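PDB 4O5P: DUF2235 domain-containing protein from Pseudomonas aeruginosa, which is a type VI secretion effector with phospholipase activity, probably hydrolysing membrane lipids through a catalytic domain of the alpha/beta-hydrolase type. Local coordinates for residues 129-134 and 519-524; 277-282 and 347-352; 301-306 and 781-786; 338-343 and 475-480. All blocks are in the same frame, centred on the assembly; numbering follows the deposited sequence.

Contact 1: residues 129-134 and 519-524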
# COMPACT_ATOMS: atom_id res chain seq x y z
N PHE A 129 17.90 -6.69 -2.42
CA PHE A 129 18.96 -6.32 -1.49
C PHE A 129 19.18 -4.82 -1.31
O PHE A 129 19.95 -4.40 -0.43
CB PHE A 129 20.25 -7.04 -1.88
CG PHE A 129 20.18 -8.53 -1.68
CD1 PHE A 129 19.88 -9.06 -0.43
CD2 PHE A 129 20.42 -9.41 -2.73
CE1 PHE A 129 19.82 -10.44 -0.22
CE2 PHE A 129 20.36 -10.78 -2.53
CZ PHE A 129 20.06 -11.30 -1.27
N THR A 130 18.52 -4.01 -2.12
CA THR A 130 18.60 -2.56 -1.97
C THR A 130 17.22 -1.92 -1.79
O THR A 130 16.25 -2.33 -2.43
CB THR A 130 19.33 -1.87 -3.16
OG1 THR A 130 18.87 -2.42 -4.39
CG2 THR A 130 20.81 -2.07 -3.06
N PRO A 131 17.14 -0.91 -0.92
CA PRO A 131 15.90 -0.13 -0.77
C PRO A 131 15.63 0.72 -2.01
O PRO A 131 16.52 0.85 -2.85
CB PRO A 131 16.19 0.74 0.46
CG PRO A 131 17.67 0.82 0.54
CD PRO A 131 18.20 -0.48 0.01
N SER A 132 14.43 1.29 -2.12
CA SER A 132 14.05 2.08 -3.30
C SER A 132 14.72 3.44 -3.35
O SER A 132 15.02 4.01 -2.31
CB SER A 132 12.57 2.35 -3.25
OG SER A 132 12.32 3.28 -2.21
N ASN A 133 14.90 4.00 -4.55
CA ASN A 133 15.45 5.36 -4.69
C ASN A 133 14.39 6.47 -4.69
O ASN A 133 13.57 6.56 -5.61
CB ASN A 133 16.35 5.48 -5.94
CG ASN A 133 15.58 5.30 -7.26
OD1 ASN A 133 15.75 4.30 -7.95
ND2 ASN A 133 14.75 6.29 -7.61
N MSE A 134 14.40 7.31 -3.66
CA MSE A 134 13.50 8.46 -3.58
C MSE A 134 12.04 8.07 -3.81
O MSE A 134 11.30 8.79 -4.49
CB MSE A 134 13.91 9.53 -4.61
CG MSE A 134 15.29 10.16 -4.42
SE MSE A 134 15.30 11.73 -3.25
CE MSE A 134 15.41 10.83 -1.51
N ARG A 519 27.58 3.95 1.43
CA ARG A 519 28.66 2.95 1.43
C ARG A 519 28.22 1.60 2.03
O ARG A 519 28.41 0.55 1.41
CB ARG A 519 29.89 3.50 2.16
CG ARG A 519 31.04 2.52 2.24
CD ARG A 519 31.57 2.13 0.86
NE ARG A 519 32.44 0.96 0.96
CZ ARG A 519 33.20 0.49 -0.03
NH1 ARG A 519 33.22 1.08 -1.22
NH2 ARG A 519 33.96 -0.59 0.18
N ARG A 520 27.61 1.65 3.22
CA ARG A 520 27.23 0.43 3.93
C ARG A 520 26.23 -0.42 3.12
O ARG A 520 26.28 -1.66 3.13
CB ARG A 520 26.65 0.79 5.29
CG ARG A 520 26.53 -0.37 6.25
CD ARG A 520 27.88 -1.02 6.46
NE ARG A 520 28.32 -0.94 7.86
CZ ARG A 520 29.55 -0.64 8.23
NH1 ARG A 520 29.87 -0.59 9.52
NH2 ARG A 520 30.47 -0.39 7.30
N SER A 521 25.34 0.28 2.41
CA SER A 521 24.31 -0.36 1.61
C SER A 521 24.93 -1.04 0.40
O SER A 521 24.61 -2.19 0.10
CB SER A 521 23.27 0.66 1.16
OG SER A 521 22.29 0.05 0.33
N ARG A 522 25.81 -0.32 -0.30
CA ARG A 522 26.48 -0.94 -1.45
C ARG A 522 27.30 -2.17 -1.02
O ARG A 522 27.35 -3.18 -1.75
CB ARG A 522 27.35 0.08 -2.18
CG ARG A 522 26.57 1.16 -2.92
CD ARG A 522 27.48 2.32 -3.33
NE ARG A 522 26.73 3.42 -3.93
CZ ARG A 522 26.77 3.73 -5.23
NH1 ARG A 522 27.54 3.04 -6.06
NH2 ARG A 522 26.04 4.75 -5.68
N GLU A 523 27.92 -2.10 0.16
CA GLU A 523 28.64 -3.25 0.71
C GLU A 523 27.69 -4.42 0.89
O GLU A 523 27.98 -5.55 0.48
CB GLU A 523 29.25 -2.91 2.07
CG GLU A 523 30.57 -2.13 2.03
CD GLU A 523 31.00 -1.63 3.41
OE1 GLU A 523 30.53 -2.20 4.42
OE2 GLU A 523 31.80 -0.68 3.47
N TYR A 524 26.55 -4.15 1.52
CA TYR A 524 25.55 -5.19 1.77
C TYR A 524 25.08 -5.84 0.48
O TYR A 524 25.01 -7.07 0.37
CB TYR A 524 24.34 -4.61 2.50
CG TYR A 524 23.24 -5.62 2.72
CD1 TYR A 524 23.36 -6.60 3.68
CD2 TYR A 524 22.07 -5.58 1.97
CE1 TYR A 524 22.37 -7.52 3.89
CE2 TYR A 524 21.06 -6.51 2.17
CZ TYR A 524 21.23 -7.47 3.14
OH TYR A 524 20.25 -8.41 3.36
O HOH W 1 21.03 -2.36 1.13

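Contact 2: residues 277-282 and 347-352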
# COMPACT_ATOMS: atom_id res chain seq x y z
N LEU A 277 -9.68 -10.94 6.30
CA LEU A 277 -8.79 -10.10 5.50
C LEU A 277 -8.88 -8.68 6.06
O LEU A 277 -9.93 -8.02 5.96
CB LEU A 277 -9.23 -10.15 4.03
CG LEU A 277 -8.45 -9.38 2.97
CD1 LEU A 277 -7.02 -9.93 2.86
CD2 LEU A 277 -9.19 -9.49 1.65
N GLY A 278 -7.82 -8.22 6.71
CA GLY A 278 -7.83 -6.90 7.34
C GLY A 278 -6.91 -5.93 6.61
O GLY A 278 -5.70 -6.16 6.55
N LEU A 279 -7.48 -4.84 6.10
CA LEU A 279 -6.75 -3.93 5.24
C LEU A 279 -6.75 -2.48 5.75
O LEU A 279 -7.79 -1.95 6.17
CB LEU A 279 -7.32 -3.95 3.83
CG LEU A 279 -7.60 -5.32 3.22
CD1 LEU A 279 -8.44 -5.11 1.96
CD2 LEU A 279 -6.30 -6.04 2.93
N PHE A 280 -5.59 -1.85 5.72
CA PHE A 280 -5.47 -0.45 6.08
C PHE A 280 -5.15 0.32 4.80
O PHE A 280 -4.07 0.10 4.22
CB PHE A 280 -4.30 -0.23 7.05
CG PHE A 280 -4.45 -0.91 8.39
CD1 PHE A 280 -5.01 -0.23 9.46
CD2 PHE A 280 -3.97 -2.20 8.59
CE1 PHE A 280 -5.13 -0.83 10.71
CE2 PHE A 280 -4.07 -2.81 9.84
CZ PHE A 280 -4.66 -2.12 10.90
N ASP A 281 -6.09 1.15 4.34
CA ASP A 281 -5.82 2.17 3.29
C ASP A 281 -5.07 1.63 2.09
O ASP A 281 -3.91 1.97 1.90
CB ASP A 281 -5.04 3.35 3.88
CG ASP A 281 -5.34 4.66 3.19
OD1 ASP A 281 -6.53 4.98 3.02
OD2 ASP A 281 -4.39 5.38 2.81
N THR A 282 -5.73 0.78 1.29
CA THR A 282 -5.11 0.13 0.14
C THR A 282 -4.58 1.12 -0.90
O THR A 282 -5.33 1.98 -1.36
CB THR A 282 -6.13 -0.74 -0.61
OG1 THR A 282 -6.69 -1.69 0.30
CG2 THR A 282 -5.47 -1.46 -1.78
N ASP A 347 -7.55 2.43 -3.19
CA ASP A 347 -8.48 1.46 -3.76
C ASP A 347 -9.52 1.09 -2.71
O ASP A 347 -9.23 0.36 -1.76
CB ASP A 347 -7.76 0.21 -4.28
CG ASP A 347 -7.56 0.23 -5.78
OD1 ASP A 347 -6.55 0.81 -6.23
OD2 ASP A 347 -8.42 -0.32 -6.52
N SER A 348 -10.73 1.57 -2.91
CA SER A 348 -11.85 1.14 -2.09
C SER A 348 -12.15 -0.35 -2.36
O SER A 348 -11.77 -0.89 -3.39
CB SER A 348 -13.08 1.98 -2.41
OG SER A 348 -14.23 1.54 -1.70
N ILE A 349 -12.82 -1.02 -1.43
CA ILE A 349 -13.25 -2.39 -1.68
C ILE A 349 -14.68 -2.42 -2.22
O ILE A 349 -15.27 -3.50 -2.34
CB ILE A 349 -13.19 -3.25 -0.42
CG1 ILE A 349 -14.03 -2.63 0.70
CG2 ILE A 349 -11.75 -3.47 0.02
CD1 ILE A 349 -14.35 -3.60 1.81
N ARG A 350 -15.21 -1.24 -2.53
CA ARG A 350 -16.50 -1.11 -3.23
C ARG A 350 -16.37 -1.53 -4.70
O ARG A 350 -15.34 -1.29 -5.34
CB ARG A 350 -17.04 0.34 -3.18
CG ARG A 350 -18.59 0.46 -3.25
CD ARG A 350 -19.05 1.91 -3.10
NE ARG A 350 -18.77 2.72 -4.30
CZ ARG A 350 -18.67 4.04 -4.29
NH1 ARG A 350 -18.79 4.69 -3.15
NH2 ARG A 350 -18.42 4.70 -5.41
N ARG A 351 -17.41 -2.16 -5.22
CA ARG A 351 -17.40 -2.63 -6.60
C ARG A 351 -18.82 -3.02 -7.05
O ARG A 351 -19.71 -3.23 -6.22
CB ARG A 351 -16.47 -3.84 -6.72
CG ARG A 351 -17.15 -5.18 -6.48
CD ARG A 351 -17.54 -5.43 -5.03
NE ARG A 351 -18.14 -6.77 -4.90
CZ ARG A 351 -19.43 -7.04 -5.09
NH1 ARG A 351 -20.27 -6.05 -5.40
NH2 ARG A 351 -19.89 -8.28 -4.97
N ARG A 352 -19.02 -3.12 -8.36
CA ARG A 352 -20.31 -3.56 -8.89
C ARG A 352 -20.41 -5.09 -8.90
O ARG A 352 -19.40 -5.77 -9.12
CB ARG A 352 -20.49 -3.00 -10.30
CG ARG A 352 -20.28 -1.50 -10.40
CD ARG A 352 -20.54 -1.00 -11.81
NE ARG A 352 -21.94 -1.23 -12.18
CZ ARG A 352 -22.40 -1.31 -13.42
NH1 ARG A 352 -21.57 -1.20 -14.46
NH2 ARG A 352 -23.70 -1.53 -13.62

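Contact 3: residues 301-306 and 781-786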
# COMPACT_ATOMS: atom_id res chain seq x y z
N TRP A 301 0.29 -6.03 -11.65
CA TRP A 301 -0.35 -7.20 -11.03
C TRP A 301 -1.68 -6.85 -10.35
O TRP A 301 -2.50 -7.73 -10.08
CB TRP A 301 0.60 -7.88 -10.05
CG TRP A 301 1.22 -6.96 -9.05
CD1 TRP A 301 2.47 -6.44 -9.10
CD2 TRP A 301 0.63 -6.47 -7.84
NE1 TRP A 301 2.70 -5.65 -8.01
CE2 TRP A 301 1.58 -5.65 -7.21
CE3 TRP A 301 -0.62 -6.63 -7.23
CZ2 TRP A 301 1.33 -4.99 -6.01
CZ3 TRP A 301 -0.87 -5.98 -6.04
CH2 TRP A 301 0.10 -5.17 -5.44
N ALA A 302 -1.87 -5.55 -10.10
CA ALA A 302 -3.01 -5.04 -9.36
C ALA A 302 -4.25 -4.80 -10.22
O ALA A 302 -5.37 -4.73 -9.69
CB ALA A 302 -2.65 -3.74 -8.63
N ASP A 303 -4.04 -4.66 -11.54
CA ASP A 303 -5.15 -4.50 -12.48
C ASP A 303 -6.10 -5.68 -12.34
O ASP A 303 -5.66 -6.84 -12.37
CB ASP A 303 -4.63 -4.42 -13.91
CG ASP A 303 -3.85 -3.16 -14.16
OD1 ASP A 303 -4.37 -2.07 -13.85
OD2 ASP A 303 -2.72 -3.25 -14.66
N ASP A 304 -7.38 -5.38 -12.16
CA ASP A 304 -8.42 -6.40 -12.01
C ASP A 304 -8.21 -7.40 -10.86
O ASP A 304 -8.88 -8.42 -10.79
CB ASP A 304 -8.66 -7.14 -13.32
CG ASP A 304 -9.11 -6.21 -14.44
OD1 ASP A 304 -9.51 -5.05 -14.14
OD2 ASP A 304 -9.07 -6.64 -15.61
N THR A 305 -7.30 -7.08 -9.95
CA THR A 305 -7.06 -7.94 -8.79
C THR A 305 -7.32 -7.23 -7.44
O THR A 305 -7.12 -7.79 -6.37
CB THR A 305 -5.66 -8.58 -8.82
OG1 THR A 305 -4.66 -7.56 -8.92
CG2 THR A 305 -5.53 -9.51 -10.04
N MSE A 306 -7.78 -5.99 -7.49
CA MSE A 306 -8.12 -5.30 -6.26
C MSE A 306 -9.52 -5.67 -5.80
O MSE A 306 -9.85 -5.63 -4.61
CB MSE A 306 -8.02 -3.78 -6.44
CG MSE A 306 -6.58 -3.31 -6.69
SE MSE A 306 -5.45 -3.81 -5.18
CE MSE A 306 -4.63 -5.39 -5.96
N ASP A 781 -11.76 -0.13 -17.46
CA ASP A 781 -12.30 -0.52 -18.76
C ASP A 781 -11.36 -0.10 -19.91
O ASP A 781 -11.08 -0.90 -20.82
CB ASP A 781 -13.66 0.14 -18.98
CG ASP A 781 -14.73 -0.33 -17.99
OD1 ASP A 781 -14.42 -1.04 -17.00
OD2 ASP A 781 -15.90 0.06 -18.19
N LYS A 782 -10.92 1.16 -19.89
CA LYS A 782 -9.95 1.68 -20.86
C LYS A 782 -8.59 0.97 -20.78
O LYS A 782 -7.95 0.70 -21.81
CB LYS A 782 -9.74 3.19 -20.67
CG LYS A 782 -10.97 4.05 -20.92
CD LYS A 782 -11.39 4.05 -22.39
CE LYS A 782 -12.65 4.89 -22.61
NZ LYS A 782 -12.99 5.04 -24.05
N VAL A 783 -8.14 0.68 -19.57
CA VAL A 783 -6.86 0.00 -19.38
C VAL A 783 -6.95 -1.39 -20.01
O VAL A 783 -6.06 -1.81 -20.76
CB VAL A 783 -6.44 -0.08 -17.89
CG1 VAL A 783 -5.38 -1.15 -17.69
CG2 VAL A 783 -5.93 1.28 -17.38
N GLU A 784 -8.05 -2.09 -19.72
CA GLU A 784 -8.29 -3.42 -20.32
C GLU A 784 -8.32 -3.31 -21.85
O GLU A 784 -7.66 -4.09 -22.54
CB GLU A 784 -9.61 -4.01 -19.82
CG GLU A 784 -9.70 -5.54 -19.86
CD GLU A 784 -9.90 -6.10 -21.26
OE1 GLU A 784 -9.69 -7.33 -21.46
OE2 GLU A 784 -10.27 -5.32 -22.17
N GLN A 785 -9.09 -2.36 -22.36
CA GLN A 785 -9.26 -2.20 -23.80
C GLN A 785 -7.93 -1.94 -24.51
O GLN A 785 -7.67 -2.47 -25.61
CB GLN A 785 -10.25 -1.07 -24.10
CG GLN A 785 -10.40 -0.76 -25.59
CD GLN A 785 -11.47 0.28 -25.88
OE1 GLN A 785 -12.05 0.87 -24.95
NE2 GLN A 785 -11.74 0.50 -27.15
N ILE A 786 -7.09 -1.13 -23.89
CA ILE A 786 -5.80 -0.82 -24.49
C ILE A 786 -4.92 -2.06 -24.45
O ILE A 786 -4.25 -2.38 -25.44
CB ILE A 786 -5.12 0.35 -23.77
CG1 ILE A 786 -5.95 1.62 -23.94
CG2 ILE A 786 -3.71 0.57 -24.29
CD1 ILE A 786 -5.53 2.74 -23.01

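Contact 4: residues 338-343 and 475-480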
# COMPACT_ATOMS: atom_id res chain seq x y z
N HIS A 338 -8.06 11.92 4.93
CA HIS A 338 -7.28 13.15 4.72
C HIS A 338 -6.04 13.00 3.83
O HIS A 338 -5.38 14.00 3.53
CB HIS A 338 -6.94 13.79 6.06
CG HIS A 338 -8.14 14.06 6.90
ND1 HIS A 338 -8.33 13.50 8.14
CD2 HIS A 338 -9.27 14.76 6.63
CE1 HIS A 338 -9.51 13.87 8.61
NE2 HIS A 338 -10.10 14.64 7.71
N GLU A 339 -5.73 11.78 3.40
CA GLU A 339 -4.61 11.58 2.45
C GLU A 339 -4.96 12.20 1.09
O GLU A 339 -6.12 12.12 0.66
CB GLU A 339 -4.32 10.08 2.27
CG GLU A 339 -3.19 9.76 1.26
CD GLU A 339 -1.86 10.42 1.59
OE1 GLU A 339 -1.39 10.32 2.74
OE2 GLU A 339 -1.26 11.06 0.69
N GLN A 340 -3.98 12.83 0.43
CA GLN A 340 -4.22 13.58 -0.80
C GLN A 340 -3.09 13.44 -1.84
O GLN A 340 -3.19 13.98 -2.95
CB GLN A 340 -4.41 15.08 -0.51
CG GLN A 340 -5.73 15.50 0.15
CD GLN A 340 -5.80 17.00 0.38
OE1 GLN A 340 -5.16 17.54 1.29
NE2 GLN A 340 -6.56 17.69 -0.47
N ARG A 341 -2.02 12.73 -1.50
CA ARG A 341 -0.87 12.65 -2.41
C ARG A 341 -1.23 11.92 -3.70
O ARG A 341 -1.86 10.85 -3.66
CB ARG A 341 0.34 11.97 -1.76
CG ARG A 341 1.20 12.88 -0.88
CD ARG A 341 2.30 12.06 -0.16
NE ARG A 341 1.71 11.10 0.78
CZ ARG A 341 2.40 10.15 1.41
NH1 ARG A 341 3.71 10.02 1.22
NH2 ARG A 341 1.78 9.32 2.25
N ALA A 342 -0.83 12.51 -4.82
CA ALA A 342 -0.98 11.90 -6.14
C ALA A 342 -0.39 10.50 -6.16
O ALA A 342 -0.82 9.65 -6.92
CB ALA A 342 -0.30 12.75 -7.18
N SER A 343 0.62 10.28 -5.32
CA SER A 343 1.37 9.03 -5.30
C SER A 343 0.66 7.97 -4.46
O SER A 343 1.08 6.81 -4.43
CB SER A 343 2.75 9.28 -4.71
OG SER A 343 2.61 9.98 -3.48
N ARG A 475 -16.12 16.26 2.28
CA ARG A 475 -16.29 17.00 3.54
C ARG A 475 -15.05 16.97 4.45
O ARG A 475 -14.69 17.99 5.04
CB ARG A 475 -17.56 16.52 4.27
CG ARG A 475 -17.94 17.39 5.48
CD ARG A 475 -19.29 17.01 6.09
NE ARG A 475 -19.67 17.92 7.18
CZ ARG A 475 -19.29 17.76 8.44
NH1 ARG A 475 -18.53 16.73 8.78
NH2 ARG A 475 -19.66 18.63 9.38
N GLU A 476 -14.37 15.83 4.54
CA GLU A 476 -13.16 15.73 5.36
C GLU A 476 -12.00 16.52 4.76
O GLU A 476 -11.16 17.08 5.49
CB GLU A 476 -12.79 14.26 5.59
CG GLU A 476 -13.77 13.57 6.53
CD GLU A 476 -13.80 14.25 7.89
OE1 GLU A 476 -12.70 14.68 8.36
OE2 GLU A 476 -14.89 14.32 8.50
N THR A 477 -11.98 16.60 3.43
CA THR A 477 -10.94 17.39 2.75
C THR A 477 -11.20 18.82 3.12
O THR A 477 -10.26 19.55 3.44
CB THR A 477 -10.98 17.25 1.23
OG1 THR A 477 -10.77 15.88 0.88
CG2 THR A 477 -9.84 18.09 0.60
N ALA A 478 -12.48 19.20 3.12
CA ALA A 478 -12.88 20.55 3.52
C ALA A 478 -12.48 20.86 4.96
O ALA A 478 -12.06 21.98 5.25
CB ALA A 478 -14.38 20.75 3.33
N LEU A 479 -12.63 19.89 5.86
CA LEU A 479 -12.28 20.10 7.27
C LEU A 479 -10.78 20.34 7.47
O LEU A 479 -10.36 21.31 8.14
CB LEU A 479 -12.77 18.93 8.13
CG LEU A 479 -12.39 18.87 9.61
CD1 LEU A 479 -12.78 20.17 10.33
CD2 LEU A 479 -13.06 17.65 10.27
N ILE A 480 -9.95 19.48 6.89
CA ILE A 480 -8.52 19.69 7.06
C ILE A 480 -8.04 20.96 6.32
O ILE A 480 -7.13 21.65 6.77
CB ILE A 480 -7.70 18.43 6.71
CG1 ILE A 480 -6.27 18.56 7.24
CG2 ILE A 480 -7.71 18.17 5.23
CD1 ILE A 480 -5.42 17.28 7.14

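Contact 1: residues 129-134 and 519-524
F129 and Y524 carry this contact, in which the loop between strand 111-116 and helix 139-162 packs on helix 507-528, part of the Tle1-like C-terminal family region. The tight part is aromatic. The two side chains cross at about a right angle, with ring centroids 5.9 Å apart and planes inclined at 75°, and CD1 of F129 comes within 3.8 Å of CE2 of Y524. The phenol reaches the loop because CG of Y524 stands anti to the backbone N (chi1 177°), which sends the ring off the helix flank. The carbonyl O of F129 then meets the ring at its edge and in its plane, 3.4 Å from CD2 of Y524. F129, which is buried, also touches Q528, one turn on from Y524. One residue along the loop, the packing becomes loose. T130 is exposed and offers only its methyl CG2, 4.3 Å from OG of S521, besides touching A525; P131 adds its CD to the same hydroxyl. A water fills the join between loop and helix: it donates to O of F129 at 2.8 Å and accepts from OG of S521 at 2.8 Å. The loop carbonyl is thus satisfied without a direct bond to the helix. The helix carries its charged residues elsewhere, in a salt-bridge network of R519, R520 and E523. R520 NH2 holds OE1 of E523 only weakly, whereas R519 NE, with E523 in its guanidinium plane, meets the anti lone pair of E523 OE2 at 3.1 Å.

Contact 2: residues 277-282 and 347-352
Just past the end of strand 270-280 the backbone carbonyl of T282 takes a nearly straight hydrogen bond from the backbone of D347, N of D347 to O of T282 2.9 Å with an angle of 166° at the hydrogen, the donor standing 35° out of the carbonyl plane. Beside this bond T282 lays its methyl against the D347 chain: CG2 of T282 is 3.8 Å from CB of D347, and CB of T282 is 3.5 Å from O of D347. CG2 reaches there by lying anti to the backbone N. A second, looser touch is purely apolar, L279 CD1 to I349 CG2 at 4.2 Å. Between D347 and I349, S348 points away from segment 277-282 and forms an ST turn, its OG accepting from N of R350 at 3.1 Å while also bonding E372. D281, next to T282, bonds H379 ND1, as expected of the acid in a probable Ser-His-Asp triad; S336 N and a salt bridge to R685 are additional partners. R244 of helix 238-254 donates NH1 to O of D347 and NH2 to O of S348, tying segment 347-352 to that helix. The same helix covers L279 with A243 and R244 and T282 with A240, strand 331-336 lies beside L279 and I349 through H333, and strand 687-689 packs on D347 and S348.

Contact 3: residues 301-306 and 781-786
On the helical turn where V783 faces D303, the backbone bonds I786 N to K782 O and Q785 N to D781 O, each 2.9 Å, are the shortest sound polar links. Across the contact the touch is light. D303 sets OD1 of its carboxylate 4.1 Å from the methyl CG1 of V783, the two side chains crossing at about a right angle. That methyl lies anti to the backbone N (chi1 162°), while the other branch, CG2, stands beside it. At the exposed margin D304 brings OD2 to 4.4 Å from CG of E784, a van der Waals approach of an acid to the stem of another acid. Their carboxylates stay apart, D304 OD2 to E784 OE1 being 5.9 Å. D781, a further acid of the helix, bonds N691 through OD1. Behind the acids the loop is well tied down: T305 N bonds O of A302 at 3.1 Å, closing the turn, T305 O accepts from N248, and M306 O from R244. The indole of W301, with CB of A302 over one face, packs on A241, A245 and W249 of helix 238-254. V783 and I786 also rest on T702, and I786 on V699 as well, both of strand 697-702. With D303 extended and D304 left-handed between A302 and T305, the loop makes a type II beta turn, whose two corner acids meet one side of helix 779-787 at the protein surface.

Contact 4: residues 338-343 and 475-480
CG of H338 lies anti to its carbonyl carbon (chi1 -56°) and the E476 chain bends back at chi2, two torsions that bring the imidazole and the carboxylate together. NE2 of H338 donates to OE1 of E476 at 2.7 Å. The bond is bent, with an angle of 142° at the hydrogen, and the carboxylate is turned 63° from the ring; the oxygen offers its anti lone pair, slightly out of the imidazole plane. W460 NE1 donates to the same OE1, and H338 ND1 is bonded to the backbone N of G377, so the ring is held at both nitrogens and its rotation is fixed. I480 meets the ring obliquely, its CG2 4.0 Å from CD2 of H338, while CD1 of I480 comes within 4.0 Å of CB of H338. Next along the loop, Q340 runs extended over the helix, and NE2 of Q340 lies 3.5 Å from the methyl CG2 of T477. The polar needs of this amide are met elsewhere: OE1 by R484, NE2 by the carbonyls of R683 and Y681. T477 in turn bonds I473 O through OG1. On the loop's far side, E339 OE2 receives R341 N at 2.9 Å and R341 NE at 3.0 Å from opposite faces of its carboxylate plane, while OE1 accepts from H379 N and S662. At the centre is a buried His-carboxylate hydrogen bond that fastens the loop after strand 331-336 to helix 469-487, beside the probable catalytic histidine H379.

Contacts 2 and 3 are neighbours, centres 16 Å apart, and meet where CB of M306 lies 3.5 Å from OD2 of D347 and SE of M306 4.1 Å from CG2 of T282; R244 grips backbone carbonyls of both. Contact 4 adjoins contact 2 in sequence, its centre 18 Å away. Contact 2 holds the probable triad acid D281, which takes H379 ND1, and contact 4 adjoins the triad through E339, which takes H379 N, with S237 the likely nucleophile. Contact 1 stands apart, about 32 Å from contacts 2 and 3 between centres. Helices 469-487 and 507-528 are consecutive, yet contacts 1 and 4 come no nearer than about 9 Å between nearest atoms.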